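PDB 4QT9: putative glucoamylase from Bacteroides caccae ATCC 43185, which probably hydrolyses glucosidic bonds in glucans or related oligosaccharides and is built on an alpha/alpha toroid fold. Local coordinates for residues Ile402-Tyr405 with Leu409-Lys412; Ala326-Ser329 with Asp335-Val338; Ala226-Gly231 with Thr425-Asn430. One frame throughout, in Å; residues are numbered along the deposited sequence.

Contact 1 (Ile402-Tyr405 with Leu409-Lys412); sequences IENY and LLWK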
loop_
_atom_site.group_PDB
_atom_site.type_symbol
_atom_site.label_atom_id
_atom_site.label_comp_id
_atom_site.label_asym_id
_atom_site.label_seq_id
_atom_site.Cartn_x
_atom_site.Cartn_y
_atom_site.Cartn_z
ATOM N N ILE A 402 4.344 0.648 11.280
ATOM C CA ILE A 402 4.723 0.519 12.696
ATOM C C ILE A 402 6.086 -0.210 12.746
ATOM O O ILE A 402 6.988 0.206 13.485
ATOM C CB ILE A 402 3.637 -0.180 13.562
ATOM C CG1 ILE A 402 2.471 0.784 13.899
ATOM C CG2 ILE A 402 4.243 -0.729 14.860
ATOM C CD1 ILE A 402 1.229 0.072 14.566
ATOM N N GLU A 403 6.241 -1.279 11.932
ATOM C CA GLU A 403 7.496 -2.028 11.864
ATOM C C GLU A 403 8.645 -1.131 11.380
ATOM O O GLU A 403 9.699 -1.094 12.027
ATOM C CB GLU A 403 7.380 -3.273 10.973
ATOM C CG GLU A 403 8.575 -4.201 11.137
ATOM C CD GLU A 403 8.762 -4.711 12.558
ATOM O OE1 GLU A 403 7.774 -5.201 13.151
ATOM O OE2 GLU A 403 9.882 -4.565 13.099
ATOM N N ASN A 404 8.436 -0.386 10.284
ATOM C CA ASN A 404 9.475 0.501 9.738
ATOM C C ASN A 404 9.859 1.580 10.731
ATOM O O ASN A 404 11.034 1.912 10.820
ATOM C CB ASN A 404 9.085 1.124 8.393
ATOM C CG ASN A 404 9.219 0.185 7.228
ATOM O OD1 ASN A 404 10.048 -0.715 7.230
ATOM N ND2 ASN A 404 8.389 0.357 6.214
ATOM N N TYR A 405 8.887 2.102 11.480
ATOM C CA TYR A 405 9.123 3.110 12.512
ATOM C C TYR A 405 9.948 2.530 13.667
ATOM O O TYR A 405 10.838 3.208 14.174
ATOM C CB TYR A 405 7.783 3.669 13.056
ATOM C CG TYR A 405 7.947 4.493 14.321
ATOM C CD1 TYR A 405 8.600 5.726 14.295
ATOM C CD2 TYR A 405 7.474 4.028 15.549
ATOM C CE1 TYR A 405 8.777 6.473 15.456
ATOM C CE2 TYR A 405 7.643 4.771 16.716
ATOM C CZ TYR A 405 8.280 6.000 16.660
ATOM O OH TYR A 405 8.470 6.715 17.813
ATOM N N LEU A 409 12.740 -2.499 9.362
ATOM C CA LEU A 409 12.867 -3.820 8.739
ATOM C C LEU A 409 12.461 -3.868 7.253
ATOM O O LEU A 409 13.265 -4.337 6.444
ATOM C CB LEU A 409 12.085 -4.903 9.515
ATOM C CG LEU A 409 12.157 -6.319 8.910
ATOM C CD1 LEU A 409 13.555 -6.905 8.998
ATOM C CD2 LEU A 409 11.133 -7.239 9.543
ATOM N N LEU A 410 11.244 -3.419 6.885
ATOM C CA LEU A 410 10.834 -3.550 5.484
ATOM C C LEU A 410 11.639 -2.634 4.579
ATOM O O LEU A 410 12.007 -3.055 3.471
ATOM C CB LEU A 410 9.324 -3.365 5.284
ATOM C CG LEU A 410 8.408 -4.450 5.868
ATOM C CD1 LEU A 410 8.824 -5.875 5.433
ATOM C CD2 LEU A 410 8.268 -4.334 7.389
ATOM N N TRP A 411 12.010 -1.426 5.077
ATOM C CA TRP A 411 12.871 -0.548 4.292
ATOM C C TRP A 411 14.268 -1.175 4.092
ATOM O O TRP A 411 14.790 -1.103 2.988
ATOM C CB TRP A 411 13.034 0.814 4.949
ATOM C CG TRP A 411 11.804 1.655 5.070
ATOM C CD1 TRP A 411 10.775 1.757 4.175
ATOM C CD2 TRP A 411 11.588 2.682 6.046
ATOM N NE1 TRP A 411 9.863 2.689 4.612
ATOM C CE2 TRP A 411 10.347 3.287 5.749
ATOM C CE3 TRP A 411 12.305 3.119 7.171
ATOM C CZ2 TRP A 411 9.822 4.324 6.522
ATOM C CZ3 TRP A 411 11.804 4.175 7.908
ATOM C CH2 TRP A 411 10.564 4.746 7.602
ATOM N N LYS A 412 14.879 -1.753 5.155
ATOM C CA LYS A 412 16.221 -2.358 5.043
ATOM C C LYS A 412 16.216 -3.470 3.996
ATOM O O LYS A 412 17.089 -3.502 3.152
ATOM C CB LYS A 412 16.729 -2.936 6.391
ATOM C CG LYS A 412 16.756 -1.973 7.577
ATOM C CD LYS A 412 18.142 -1.437 7.920
ATOM C CE LYS A 412 18.257 -1.057 9.382
ATOM N NZ LYS A 412 17.512 0.183 9.716
#
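Asn-404 lies flat against the indole of Trp-411 where helix 392-406 gives way to helix 409-415, two successive helices of the alpha/alpha toroid. The carboxamide and ring planes are only 14° apart, so this is an amide-on-aromatic stack. CB of Asn-404 takes part as well, sitting 3.6 Å from the centroid of the six-membered ring of Trp-411 in a CH-pi contact close to the ring normal. With CG of Asn-404 beside its own backbone N (chi1 -77°), the amide reaches across to the start of the next helix, and OD1 accepts a hydrogen bond from Trp-411 N at 3.0 Å. The bond is somewhat bent, 147° at the hydrogen, and the donor stands above the carbonyl plane. The same oxygen is 3.4 Å from CB of Leu-410.

The two N-H groups of this pair lie near each other but donate to carbonyls of a loop far back in the chain: Asn-404 ND2 to Leu-269 O and Trp-411 NE1 to Phe-268 O. Those two carbonyls help fix the rotation of the amide and the indole, so a buried amide has both its ends engaged.

Glu-403 packs through its aliphatic part. CG, anti to the backbone N, is set against the leucines, and a bend at chi2 then turns the carboxylate away to Arg-83, Gln-29 and Thr-407. This CG methylene meets CB of Leu-409 at 3.9 Å, and the Leu-410 side chain crosses that of Glu-403 at about a right angle, its CD2 3.8 Å from Glu-403 CG.

Contact 2 (Ala326-Ser329 with Asp335-Val338); sequences AAHS and DKGV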
loop_
_atom_site.group_PDB
_atom_site.type_symbol
_atom_site.label_atom_id
_atom_site.label_comp_id
_atom_site.label_asym_id
_atom_site.label_seq_id
_atom_site.Cartn_x
_atom_site.Cartn_y
_atom_site.Cartn_z
ATOM N N ALA A 326 -15.621 5.631 -0.215
ATOM C CA ALA A 326 -15.305 6.970 -0.688
ATOM C C ALA A 326 -13.824 7.317 -0.545
ATOM O O ALA A 326 -13.170 6.924 0.426
ATOM C CB ALA A 326 -16.145 7.989 0.075
ATOM N N ALA A 327 -13.321 8.114 -1.499
ATOM C CA ALA A 327 -11.943 8.611 -1.525
ATOM C C ALA A 327 -11.837 9.858 -0.623
ATOM O O ALA A 327 -11.674 10.975 -1.120
ATOM C CB ALA A 327 -11.520 8.927 -2.961
ATOM N N HIS A 328 -11.958 9.670 0.700
ATOM C CA HIS A 328 -11.892 10.796 1.644
ATOM C C HIS A 328 -10.551 11.461 1.546
ATOM O O HIS A 328 -9.539 10.766 1.437
ATOM C CB HIS A 328 -12.145 10.379 3.097
ATOM C CG HIS A 328 -13.359 9.534 3.294
ATOM N ND1 HIS A 328 -13.251 8.189 3.602
ATOM C CD2 HIS A 328 -14.669 9.865 3.220
ATOM C CE1 HIS A 328 -14.494 7.749 3.730
ATOM N NE2 HIS A 328 -15.382 8.717 3.509
ATOM N N SER A 329 -10.545 12.799 1.553
ATOM C CA SER A 329 -9.299 13.558 1.491
ATOM C C SER A 329 -9.501 14.886 2.272
ATOM O O SER A 329 -10.656 15.207 2.623
ATOM C CB SER A 329 -8.848 13.765 0.040
ATOM O OG SER A 329 -9.399 14.934 -0.538
ATOM N N ASP A 335 -14.576 15.267 2.406
ATOM C CA ASP A 335 -14.763 15.015 3.832
ATOM C C ASP A 335 -16.214 14.606 4.099
ATOM O O ASP A 335 -17.121 15.353 3.765
ATOM C CB ASP A 335 -14.358 16.248 4.654
ATOM C CG ASP A 335 -14.605 16.167 6.151
ATOM O OD1 ASP A 335 -14.675 15.022 6.692
ATOM O OD2 ASP A 335 -14.678 17.238 6.794
ATOM N N LYS A 336 -16.426 13.407 4.670
ATOM C CA LYS A 336 -17.773 12.885 4.941
ATOM C C LYS A 336 -18.008 12.618 6.416
ATOM O O LYS A 336 -19.011 11.997 6.764
ATOM C CB LYS A 336 -18.033 11.588 4.137
ATOM C CG LYS A 336 -17.861 11.708 2.617
ATOM C CD LYS A 336 -19.019 12.439 1.948
ATOM C CE LYS A 336 -19.091 12.148 0.472
ATOM N NZ LYS A 336 -18.079 12.914 -0.297
ATOM N N GLY A 337 -17.093 13.063 7.274
ATOM C CA GLY A 337 -17.199 12.837 8.717
ATOM C C GLY A 337 -16.657 11.497 9.134
ATOM O O GLY A 337 -16.902 11.026 10.247
ATOM N N VAL A 338 -15.887 10.891 8.247
ATOM C CA VAL A 338 -15.355 9.550 8.442
ATOM C C VAL A 338 -13.849 9.594 8.684
ATOM O O VAL A 338 -13.101 10.139 7.865
ATOM C CB VAL A 338 -15.715 8.648 7.233
ATOM C CG1 VAL A 338 -15.021 7.310 7.320
ATOM C CG2 VAL A 338 -17.232 8.477 7.097
#
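The imidazole of His-328 is bordered by Lys-336 and Val-338, and those two side chains make up most of the meeting between 326-329 and 335-338. Val-338 comes in over a face: its CB is 4.0 Å from the ring centroid of His-328, a CH-pi contact tilted 27° from the normal. One methyl leans toward the rim, with CG1 of Val-338 3.7 Å from CE1 of His-328. With CG1 of the valine anti to the backbone N (chi1 172°), that methyl sits by CE1 while CG2 lies nearer NE2. Lys-336 arrives at the edge instead, near the ring plane, where its CG lies 3.7 Å from CD2 of His-328 and the two side chains run at about a right angle. Only the CB and CG methylenes of the lysine take part; its chain bends at chi2, and NZ makes a weak hydrogen bond to Gln-333 O.

One step out, both ring nitrogens of His-328 are occupied: ND1 pairs with Thr-317 O and NE2 with Ser-321 OG, which ties the ring to the neighbouring strand 318-321 and its approach. On the other segment, Asp-335 shapes the backbone that carries Lys-336 and Val-338. Its OD1 accepts from Gly-337 N at 3.2 Å, a fairly straight bond of 163° that meets the carboxylate from above its plane, while OD2 takes the hydroxyl of Tyr-298. Gly-337, with positive phi, completes the turn before Val-338.

The arrangement thus joins an Asx turn, Asp-335 to Gly-337, to the end of the antiparallel hairpin 318-321/324-327, where Ala-327 centres an inverse gamma turn just before the histidine.

Contact 3 (Ala226-Gly231 with Thr425-Asn430); sequences AVYHDG and TKLGFN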
loop_
_atom_site.group_PDB
_atom_site.type_symbol
_atom_site.label_atom_id
_atom_site.label_comp_id
_atom_site.label_asym_id
_atom_site.label_seq_id
_atom_site.Cartn_x
_atom_site.Cartn_y
_atom_site.Cartn_z
ATOM N N ALA A 226 13.390 7.491 -19.829
ATOM C CA ALA A 226 12.448 8.428 -20.475
ATOM C C ALA A 226 10.994 8.145 -20.056
ATOM O O ALA A 226 10.189 9.072 -19.955
ATOM C CB ALA A 226 12.586 8.357 -21.991
ATOM N N VAL A 227 10.676 6.885 -19.780
ATOM C CA VAL A 227 9.334 6.465 -19.333
ATOM C C VAL A 227 8.994 7.184 -18.017
ATOM O O VAL A 227 7.877 7.686 -17.892
ATOM C CB VAL A 227 9.210 4.925 -19.234
ATOM C CG1 VAL A 227 7.912 4.497 -18.537
ATOM C CG2 VAL A 227 9.308 4.300 -20.617
ATOM N N TYR A 228 9.967 7.296 -17.079
ATOM C CA TYR A 228 9.783 8.021 -15.804
ATOM C C TYR A 228 9.771 9.553 -16.002
ATOM O O TYR A 228 8.910 10.208 -15.451
ATOM C CB TYR A 228 10.894 7.639 -14.808
ATOM C CG TYR A 228 10.865 8.411 -13.502
ATOM C CD1 TYR A 228 9.984 8.062 -12.484
ATOM C CD2 TYR A 228 11.769 9.440 -13.258
ATOM C CE1 TYR A 228 9.962 8.754 -11.278
ATOM C CE2 TYR A 228 11.756 10.142 -12.055
ATOM C CZ TYR A 228 10.835 9.812 -11.075
ATOM O OH TYR A 228 10.794 10.518 -9.895
ATOM N N HIS A 229 10.720 10.119 -16.770
ATOM C CA HIS A 229 10.850 11.562 -16.974
ATOM C C HIS A 229 9.736 12.153 -17.858
ATOM O O HIS A 229 9.210 13.226 -17.515
ATOM C CB HIS A 229 12.239 11.889 -17.527
ATOM C CG HIS A 229 13.304 11.686 -16.493
ATOM N ND1 HIS A 229 13.369 12.487 -15.353
ATOM C CD2 HIS A 229 14.254 10.736 -16.402
ATOM C CE1 HIS A 229 14.361 12.008 -14.625
ATOM N NE2 HIS A 229 14.930 10.961 -15.218
ATOM N N ASP A 230 9.350 11.461 -18.956
ATOM C CA ASP A 230 8.274 11.935 -19.850
ATOM C C ASP A 230 6.874 11.554 -19.346
ATOM O O ASP A 230 5.944 12.325 -19.563
ATOM C CB ASP A 230 8.432 11.387 -21.298
ATOM C CG ASP A 230 9.716 11.722 -22.058
ATOM O OD1 ASP A 230 10.602 12.400 -21.478
ATOM O OD2 ASP A 230 9.835 11.308 -23.234
ATOM N N GLY A 231 6.715 10.352 -18.775
ATOM C CA GLY A 231 5.428 9.827 -18.309
ATOM C C GLY A 231 5.046 10.163 -16.887
ATOM O O GLY A 231 4.031 10.841 -16.662
ATOM N N THR A 425 19.138 4.288 -9.130
ATOM C CA THR A 425 20.259 4.979 -9.786
ATOM C C THR A 425 19.862 5.377 -11.196
ATOM O O THR A 425 20.042 6.535 -11.535
ATOM C CB THR A 425 21.539 4.140 -9.794
ATOM O OG1 THR A 425 21.836 3.733 -8.462
ATOM C CG2 THR A 425 22.736 4.907 -10.359
ATOM N N LYS A 426 19.270 4.451 -11.983
ATOM C CA LYS A 426 18.810 4.696 -13.373
ATOM C C LYS A 426 17.892 5.924 -13.463
ATOM O O LYS A 426 18.073 6.730 -14.365
ATOM C CB LYS A 426 18.047 3.465 -13.944
ATOM C CG LYS A 426 17.759 3.553 -15.443
ATOM C CD LYS A 426 16.680 2.547 -15.928
ATOM C CE LYS A 426 17.080 1.135 -16.362
ATOM N NZ LYS A 426 15.887 0.277 -16.763
ATOM N N LEU A 427 16.917 6.065 -12.531
ATOM C CA LEU A 427 15.932 7.174 -12.534
ATOM C C LEU A 427 16.399 8.451 -11.840
ATOM O O LEU A 427 15.636 9.418 -11.783
ATOM C CB LEU A 427 14.590 6.735 -11.918
ATOM C CG LEU A 427 13.900 5.562 -12.579
ATOM C CD1 LEU A 427 12.549 5.319 -11.953
ATOM C CD2 LEU A 427 13.817 5.739 -14.104
ATOM N N GLY A 428 17.630 8.460 -11.344
ATOM C CA GLY A 428 18.211 9.653 -10.725
ATOM C C GLY A 428 17.928 9.841 -9.247
ATOM O O GLY A 428 18.157 10.925 -8.714
ATOM N N PHE A 429 17.468 8.792 -8.561
ATOM C CA PHE A 429 17.217 8.871 -7.114
ATOM C C PHE A 429 18.527 8.756 -6.326
ATOM O O PHE A 429 19.494 8.134 -6.778
ATOM C CB PHE A 429 16.218 7.813 -6.638
ATOM C CG PHE A 429 14.779 8.101 -6.975
ATOM C CD1 PHE A 429 14.246 7.722 -8.205
ATOM C CD2 PHE A 429 13.926 8.673 -6.029
ATOM C CE1 PHE A 429 12.897 7.953 -8.504
ATOM C CE2 PHE A 429 12.566 8.863 -6.312
ATOM C CZ PHE A 429 12.069 8.533 -7.557
ATOM N N ASN A 430 18.528 9.361 -5.155
ATOM C CA ASN A 430 19.636 9.438 -4.235
ATOM C C ASN A 430 19.128 9.314 -2.788
ATOM O O ASN A 430 18.011 9.743 -2.506
ATOM C CB ASN A 430 20.306 10.818 -4.435
ATOM C CG ASN A 430 21.612 11.060 -3.712
ATOM O OD1 ASN A 430 22.356 10.135 -3.348
ATOM N ND2 ASN A 430 21.950 12.335 -3.554
HETATM O O HOH W 1 17.233 9.337 -15.116
#
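Tyr-228 points from helix 225-232 at the chain's C-terminal turn, and Leu-427 and Phe-429 receive it. Its CB touches first, 3.6 Å from CD2 of Leu-427. With CG anti to the backbone N (chi1 175°), the ring is carried out toward 425-430, and the other leucine methyl lies over one face: CD1 of Leu-427 is 4.2 Å from the Tyr-228 ring centroid, a CH-pi contact. CG and CD1 of the tyrosine face that methyl, while along the other edge of the ring, CD2 and CE2 pass near the carbonyl oxygen of Leu-427. Farther out, CE1 and CZ reach Phe-429, with CZ of Tyr-228 3.8 Å from CE1 of Phe-429. The two rings are oblique, their planes 55° apart. At the tip, OH of Tyr-228 rests 3.3 Å from CZ of Phe-429 and makes its hydrogen bond with OD2 of Asp-278.

His-229, next on the helix, works through water. Its NE2 is 2.8 Å from a water lying in the imidazole plane, and that water donates to Lys-426 O, also at 2.8 Å. ND1 of the histidine is bonded to Tyr-280 OH.

Helix 418-426 ends in a Schellman motif, with Gly-428 at positive phi, and the chain runs on to Phe-429. Ala-216 and Ile-213 of helix 209-217 touch Leu-427 and Phe-429, respectively.

The direct contacts between the segments are therefore mainly apolar and aromatic, while the polar bridging falls to one water between an imidazole and a helix-end carbonyl; the tyrosine hydroxyl, met by phenylalanine carbons, is hydrogen-bonded to Asp-278.

Overall arrangement
The centre of contact 1 is about 14 Å from that of the chain, against about 18 Å for contact 2 and about 21 Å for contact 3, yet in all three most of the touching residues are buried. Contacts 1 and 3 draw on consecutive helices, 409-415 and 418-426, but hold no element in common; contacts 1 and 2 are both nested inside the loop that contact 3 closes. Both are local in sequence: contact 1 joins consecutive helices and includes a direct hydrogen bond, whereas contact 2 brings a hairpin end against the loop that follows, through alkyl groups around an imidazole. Contact 3 is long-range, mainly apolar and aromatic with a water bridge. None touches another.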